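Local coordinates for protein CHAD domain (Ricinus communis, PDB 6QV5) that probably binds inorganic polyphosphate through an all-helical CHAD domain, and also carries a zinc ion in the crystal, at residues 38-43 and 57-62; 64-69 and 215-220. One frame throughout, in Å; residues are numbered along the deposited sequence.

In the fold
Contact 1 and contact 2 are both buried, lie within the CHAD domain and share helix 54-73. Contact 1 closes that helix back on helix 26-42, its near neighbour in sequence. Contact 2 comes later on helix 54-73 and joins it to the end of helix 198-217, more than 140 residues further along. Their centres are about 13 Å apart. The chemistry differs: contact 1 has a direct histidine-glutamine hydrogen bond beside a small apolar patch, whereas contact 2 is an arginine-phenylalanine packing with a water bridge. The two contacts touch through His-40 of contact 1 and Arg-66 of contact 2.

Contact 1 of 2, residues 38-43 and 57-62; sequences LEHIQR and LHQMRV
His-40 and Gln-59 meet between two nearly antiparallel helices of the CHAD domain, an all-helical fold described as a four-helix bundle. Helix 26-42 is followed by the short helix 45-50, and helix 54-73 then runs back beside it. The local axes approach to 8.1 Å, with 151° between their directions. The CA atoms of Ile-41 and Met-60 are the nearest pair across the two segments. This is structural packing away from the zinc site.

The polar part is one direct hydrogen bond. NE2 of His-40 donates to OE1 of Gln-59 at 2.8 Å, with an N-H...O angle of 155°. The oxygen lies almost in the plane of the imidazole, while the donor is tilted from the carbonyl plane of the amide. His-40 places CG anti to its backbone N (chi1 -166°), which carries the ring across to the other helix. The Gln-59 chain bends at chi2 to bring its amide to the ring. Each partner has a second bond: NE2 of Gln-59 to Glu-55, and a weak one from Arg-66 to ND1 of His-40. These would limit the turning of amide and ring.

The Gln-59 backbone adds a second contact to the imidazole. Its O lies over one ring face, 3.2 Å above the plane and offset toward the rim.

The apolar part involves Ile-41 and Met-60, whose side chains cross at about a right angle. The Met-60 chain is extended beyond CG, and its CE methyl meets CG2 of Ile-41 at 3.8 Å. Tyr-149 of helix 147-163 touches both residues. The same CE also packs 3.4 Å from the backbone O of Ile-41. On the histidine side, the CG1 methyl of Val-62 approaches CE1 of His-40 at 3.9 Å.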
loop_
_atom_site.group_PDB
_atom_site.type_symbol
_atom_site.label_atom_id
_atom_site.label_comp_id
_atom_site.label_asym_id
_atom_site.label_seq_id
_atom_site.Cartn_x
_atom_site.Cartn_y
_atom_site.Cartn_z
ATOM N N LEU A 38 -9.647 9.290 -3.523
ATOM C CA LEU A 38 -10.254 9.123 -4.845
ATOM C C LEU A 38 -9.542 9.954 -5.908
ATOM O O LEU A 38 -9.376 9.469 -7.024
ATOM C CB LEU A 38 -11.763 9.417 -4.826
ATOM C CG LEU A 38 -12.652 8.418 -4.069
ATOM C CD1 LEU A 38 -14.010 9.026 -3.762
ATOM C CD2 LEU A 38 -12.815 7.108 -4.834
ATOM N N GLU A 39 -9.081 11.177 -5.553
ATOM C CA GLU A 39 -8.326 12.065 -6.449
ATOM C C GLU A 39 -6.964 11.432 -6.781
ATOM O O GLU A 39 -6.543 11.470 -7.937
ATOM C CB GLU A 39 -8.145 13.460 -5.821
ATOM C CG GLU A 39 -7.438 14.471 -6.715
ATOM C CD GLU A 39 -6.914 15.724 -6.033
ATOM O OE1 GLU A 39 -6.373 15.619 -4.908
ATOM O OE2 GLU A 39 -7.029 16.813 -6.639
ATOM N N HIS A 40 -6.306 10.819 -5.773
ATOM C CA HIS A 40 -5.012 10.138 -5.904
ATOM C C HIS A 40 -5.092 8.966 -6.901
ATOM O O HIS A 40 -4.139 8.726 -7.641
ATOM C CB HIS A 40 -4.513 9.674 -4.518
ATOM C CG HIS A 40 -3.073 9.252 -4.458
ATOM N ND1 HIS A 40 -2.576 8.558 -3.369
ATOM C CD2 HIS A 40 -2.063 9.452 -5.340
ATOM C CE1 HIS A 40 -1.297 8.340 -3.630
ATOM N NE2 HIS A 40 -0.942 8.863 -4.803
ATOM N N ILE A 41 -6.249 8.281 -6.948
ATOM C CA ILE A 41 -6.525 7.171 -7.865
ATOM C C ILE A 41 -6.838 7.717 -9.275
ATOM O O ILE A 41 -6.184 7.313 -10.241
ATOM C CB ILE A 41 -7.678 6.267 -7.314
ATOM C CG1 ILE A 41 -7.306 5.639 -5.954
ATOM C CG2 ILE A 41 -8.091 5.182 -8.325
ATOM C CD1 ILE A 41 -8.483 5.221 -5.071
ATOM N N GLN A 42 -7.839 8.633 -9.361
ATOM C CA GLN A 42 -8.340 9.253 -10.593
ATOM C C GLN A 42 -7.271 9.990 -11.415
ATOM O O GLN A 42 -7.227 9.826 -12.634
ATOM C CB GLN A 42 -9.528 10.180 -10.264
ATOM C CG GLN A 42 -10.193 10.851 -11.465
ATOM C CD GLN A 42 -9.695 12.259 -11.701
ATOM O OE1 GLN A 42 -9.768 13.134 -10.828
ATOM N NE2 GLN A 42 -9.184 12.512 -12.895
ATOM N N ARG A 43 -6.436 10.820 -10.766
ATOM C CA ARG A 43 -5.413 11.612 -11.465
ATOM C C ARG A 43 -4.266 10.784 -12.083
ATOM O O ARG A 43 -3.433 11.349 -12.799
ATOM C CB ARG A 43 -4.864 12.732 -10.566
ATOM C CG ARG A 43 -5.894 13.799 -10.166
ATOM C CD ARG A 43 -6.207 14.797 -11.268
ATOM N NE ARG A 43 -5.144 15.791 -11.425
ATOM C CZ ARG A 43 -4.623 16.153 -12.593
ATOM N NH1 ARG A 43 -5.056 15.606 -13.722
ATOM N NH2 ARG A 43 -3.661 17.066 -12.641
ATOM N N LEU A 57 1.717 3.927 -12.026
ATOM C CA LEU A 57 1.044 2.712 -11.565
ATOM C C LEU A 57 1.227 2.564 -10.044
ATOM O O LEU A 57 0.275 2.197 -9.350
ATOM C CB LEU A 57 1.592 1.484 -12.324
ATOM C CG LEU A 57 1.164 0.082 -11.858
ATOM C CD1 LEU A 57 -0.303 -0.193 -12.157
ATOM C CD2 LEU A 57 2.029 -0.980 -12.502
ATOM N N HIS A 58 2.447 2.865 -9.536
ATOM C CA HIS A 58 2.786 2.818 -8.111
ATOM C C HIS A 58 1.895 3.787 -7.328
ATOM O O HIS A 58 1.293 3.381 -6.335
ATOM C CB HIS A 58 4.282 3.128 -7.889
ATOM C CG HIS A 58 4.722 3.152 -6.452
ATOM N ND1 HIS A 58 5.699 4.029 -6.017
ATOM C CD2 HIS A 58 4.306 2.405 -5.399
ATOM C CE1 HIS A 58 5.847 3.789 -4.724
ATOM N NE2 HIS A 58 5.027 2.824 -4.307
ATOM N N GLN A 59 1.772 5.040 -7.810
ATOM C CA GLN A 59 0.934 6.066 -7.192
ATOM C C GLN A 59 -0.549 5.699 -7.184
ATOM O O GLN A 59 -1.228 5.974 -6.194
ATOM C CB GLN A 59 1.167 7.446 -7.831
ATOM C CG GLN A 59 2.493 8.111 -7.431
ATOM C CD GLN A 59 2.703 8.205 -5.935
ATOM O OE1 GLN A 59 1.859 8.706 -5.187
ATOM N NE2 GLN A 59 3.840 7.719 -5.465
ATOM N N MET A 60 -1.041 5.049 -8.261
ATOM C CA MET A 60 -2.439 4.617 -8.351
ATOM C C MET A 60 -2.724 3.465 -7.384
ATOM O O MET A 60 -3.779 3.458 -6.748
ATOM C CB MET A 60 -2.832 4.245 -9.789
ATOM C CG MET A 60 -4.323 4.333 -10.024
ATOM S SD MET A 60 -4.848 3.787 -11.662
ATOM C CE MET A 60 -6.530 4.255 -11.608
ATOM N N ARG A 61 -1.775 2.513 -7.260
ATOM C CA ARG A 61 -1.862 1.367 -6.351
ATOM C C ARG A 61 -1.880 1.839 -4.893
ATOM O O ARG A 61 -2.685 1.337 -4.105
ATOM C CB ARG A 61 -0.707 0.366 -6.604
ATOM C CG ARG A 61 -0.715 -0.886 -5.710
ATOM C CD ARG A 61 -1.909 -1.785 -5.982
ATOM N NE ARG A 61 -2.118 -2.771 -4.920
ATOM C CZ ARG A 61 -3.060 -2.681 -3.987
ATOM N NH1 ARG A 61 -3.892 -1.646 -3.969
ATOM N NH2 ARG A 61 -3.182 -3.627 -3.066
ATOM N N VAL A 62 -1.011 2.820 -4.554
ATOM C CA VAL A 62 -0.907 3.430 -3.221
ATOM C C VAL A 62 -2.231 4.137 -2.877
ATOM O O VAL A 62 -2.717 4.006 -1.752
ATOM C CB VAL A 62 0.350 4.344 -3.088
ATOM C CG1 VAL A 62 0.266 5.274 -1.875
ATOM C CG2 VAL A 62 1.625 3.509 -3.028
#

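Contact 2 of 2, residues 64-69 and 215-220; sequences VRRLRS and LEFFHG
Arg-66 and Phe-217 carry this buried contact between helix 54-73 and the C-terminal end of helix 198-217. It is structural packing away from the zinc site, joining two CHAD-domain segments about 145 residues apart in sequence. The backbones stay well apart, with the nearest CA atoms, those of Arg-66 and Phe-217, 9.3 Å from each other. The arginine side chain and the phenylalanine ring fill the distance.

Arg-66 leaves its helix toward the other segment and then bends at chi3. This bend turns one face of the guanidinium to CE1 of Phe-217. NH1 of Arg-66 is 3.4 Å from CE1 of Phe-217. The two planes are 57° apart, so the groups are inclined rather than stacked flat.

CG of Phe-217 sits beside the backbone N (chi1 -65°) and opposite the carbonyl carbon. From there the ring reaches helix 54-73 with its edge. CZ of Phe-217 lies 3.3 Å from the backbone O of Arg-66, near the ring plane. OG of Ser-69 stands between its backbone N and carbonyl carbon (chi1 64°), turned back to donate to that same O at 2.9 Å, from above the carbonyl plane. The Ser-69 OG also lies at the edge of the phenylalanine ring, 4.1 Å from CE2 of Phe-217.

A water links the charged groups. It accepts from NE of Arg-66 at 2.8 Å and donates to OE1 of Glu-216 at 2.9 Å. The carboxylate also forms a salt bridge with Arg-212. The guanidinium is further held by a hydrogen bond from NH1 to Asn-36.

Helix 26-42 touches both partners: Cys-37 meets Arg-66 and Phe-217, and Ile-33 also meets Phe-217. Tyr-213, one turn back on helix 198-217, packs on Arg-66 and Ser-69.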
loop_
_atom_site.group_PDB
_atom_site.type_symbol
_atom_site.label_atom_id
_atom_site.label_comp_id
_atom_site.label_asym_id
_atom_site.label_seq_id
_atom_site.Cartn_x
_atom_site.Cartn_y
_atom_site.Cartn_z
ATOM N N VAL A 64 -5.232 3.340 -3.960
ATOM C CA VAL A 64 -6.215 2.282 -3.698
ATOM C C VAL A 64 -6.026 1.764 -2.263
ATOM O O VAL A 64 -7.014 1.606 -1.541
ATOM C CB VAL A 64 -6.172 1.158 -4.777
ATOM C CG1 VAL A 64 -7.031 -0.045 -4.387
ATOM C CG2 VAL A 64 -6.605 1.694 -6.139
ATOM N N ARG A 65 -4.757 1.552 -1.847
ATOM C CA ARG A 65 -4.388 1.106 -0.499
ATOM C C ARG A 65 -4.797 2.133 0.557
ATOM O O ARG A 65 -5.325 1.747 1.602
ATOM C CB ARG A 65 -2.883 0.830 -0.402
ATOM C CG ARG A 65 -2.499 -0.583 -0.780
ATOM C CD ARG A 65 -1.157 -0.949 -0.181
ATOM N NE ARG A 65 -0.509 -2.028 -0.925
ATOM C CZ ARG A 65 0.336 -1.839 -1.934
ATOM N NH1 ARG A 65 0.650 -0.610 -2.325
ATOM N NH2 ARG A 65 0.880 -2.877 -2.554
ATOM N N ARG A 66 -4.568 3.438 0.272
ATOM C CA ARG A 66 -4.923 4.568 1.142
ATOM C C ARG A 66 -6.438 4.645 1.325
ATOM O O ARG A 66 -6.902 4.910 2.433
ATOM C CB ARG A 66 -4.395 5.893 0.567
ATOM C CG ARG A 66 -2.915 6.127 0.818
ATOM C CD ARG A 66 -2.409 7.406 0.178
ATOM N NE ARG A 66 -2.826 8.595 0.922
ATOM C CZ ARG A 66 -3.736 9.468 0.502
ATOM N NH1 ARG A 66 -4.055 10.514 1.250
ATOM N NH2 ARG A 66 -4.331 9.306 -0.674
ATOM N N LEU A 67 -7.200 4.388 0.242
ATOM C CA LEU A 67 -8.662 4.384 0.240
ATOM C C LEU A 67 -9.208 3.241 1.106
ATOM O O LEU A 67 -10.104 3.478 1.917
ATOM C CB LEU A 67 -9.196 4.292 -1.205
ATOM C CG LEU A 67 -10.720 4.269 -1.394
ATOM C CD1 LEU A 67 -11.322 5.665 -1.281
ATOM C CD2 LEU A 67 -11.088 3.655 -2.728
ATOM N N ARG A 68 -8.656 2.018 0.945
ATOM C CA ARG A 68 -9.065 0.832 1.701
ATOM C C ARG A 68 -8.811 0.993 3.206
ATOM O O ARG A 68 -9.675 0.621 4.004
ATOM C CB ARG A 68 -8.391 -0.435 1.158
ATOM C CG ARG A 68 -9.242 -1.683 1.355
ATOM C CD ARG A 68 -8.408 -2.942 1.475
ATOM N NE ARG A 68 -7.984 -3.456 0.172
ATOM C CZ ARG A 68 -8.666 -4.347 -0.543
ATOM N NH1 ARG A 68 -9.820 -4.826 -0.096
ATOM N NH2 ARG A 68 -8.196 -4.767 -1.710
ATOM N N SER A 69 -7.649 1.574 3.586
ATOM C CA SER A 69 -7.292 1.828 4.985
ATOM C C SER A 69 -8.184 2.915 5.594
ATOM O O SER A 69 -8.526 2.825 6.774
ATOM C CB SER A 69 -5.814 2.188 5.123
ATOM O OG SER A 69 -5.496 3.399 4.458
ATOM N N LEU A 215 -2.220 9.100 10.093
ATOM C CA LEU A 215 -1.533 10.307 10.546
ATOM C C LEU A 215 -1.409 11.339 9.418
ATOM O O LEU A 215 -1.381 12.538 9.694
ATOM C CB LEU A 215 -0.165 9.955 11.149
ATOM C CG LEU A 215 0.421 10.931 12.173
ATOM C CD1 LEU A 215 -0.472 11.066 13.414
ATOM C CD2 LEU A 215 1.799 10.487 12.594
ATOM N N GLU A 216 -1.361 10.875 8.153
ATOM C CA GLU A 216 -1.307 11.741 6.973
ATOM C C GLU A 216 -2.693 12.326 6.690
ATOM O O GLU A 216 -2.788 13.453 6.201
ATOM C CB GLU A 216 -0.795 10.972 5.749
ATOM C CG GLU A 216 0.713 10.782 5.715
ATOM C CD GLU A 216 1.247 9.886 4.611
ATOM O OE1 GLU A 216 0.496 9.011 4.119
ATOM O OE2 GLU A 216 2.433 10.054 4.247
ATOM N N PHE A 217 -3.765 11.556 6.999
ATOM C CA PHE A 217 -5.162 11.966 6.824
ATOM C C PHE A 217 -5.528 13.085 7.797
ATOM O O PHE A 217 -6.118 14.083 7.382
ATOM C CB PHE A 217 -6.125 10.773 7.009
ATOM C CG PHE A 217 -6.038 9.641 6.009
ATOM C CD1 PHE A 217 -5.750 9.891 4.670
ATOM C CD2 PHE A 217 -6.319 8.335 6.389
ATOM C CE1 PHE A 217 -5.692 8.846 3.745
ATOM C CE2 PHE A 217 -6.257 7.291 5.462
ATOM C CZ PHE A 217 -5.947 7.554 4.146
ATOM N N PHE A 218 -5.174 12.915 9.086
ATOM C CA PHE A 218 -5.434 13.880 10.156
ATOM C C PHE A 218 -4.151 14.674 10.479
ATOM O O PHE A 218 -3.831 14.892 11.649
ATOM C CB PHE A 218 -5.981 13.154 11.405
ATOM C CG PHE A 218 -7.247 12.353 11.196
ATOM C CD1 PHE A 218 -8.495 12.966 11.244
ATOM C CD2 PHE A 218 -7.195 10.979 10.991
ATOM C CE1 PHE A 218 -9.665 12.220 11.075
ATOM C CE2 PHE A 218 -8.364 10.235 10.812
ATOM C CZ PHE A 218 -9.592 10.860 10.856
ATOM N N HIS A 219 -3.436 15.120 9.426
ATOM C CA HIS A 219 -2.165 15.853 9.490
ATOM C C HIS A 219 -2.230 17.184 10.266
ATOM O O HIS A 219 -1.402 17.403 11.153
ATOM C CB HIS A 219 -1.598 16.063 8.070
ATOM C CG HIS A 219 -0.383 16.938 8.012
ATOM N ND1 HIS A 219 -0.432 18.198 7.444
ATOM C CD2 HIS A 219 0.870 16.713 8.472
ATOM C CE1 HIS A 219 0.788 18.694 7.567
ATOM N NE2 HIS A 219 1.606 17.838 8.181
ATOM N N GLY A 220 -3.197 18.039 9.933
ATOM C CA GLY A 220 -3.369 19.349 10.562
ATOM C C GLY A 220 -3.966 19.358 11.960
ATOM O O GLY A 220 -4.197 20.432 12.520
HETATM O O HOH W 1 -2.414 8.887 3.695
#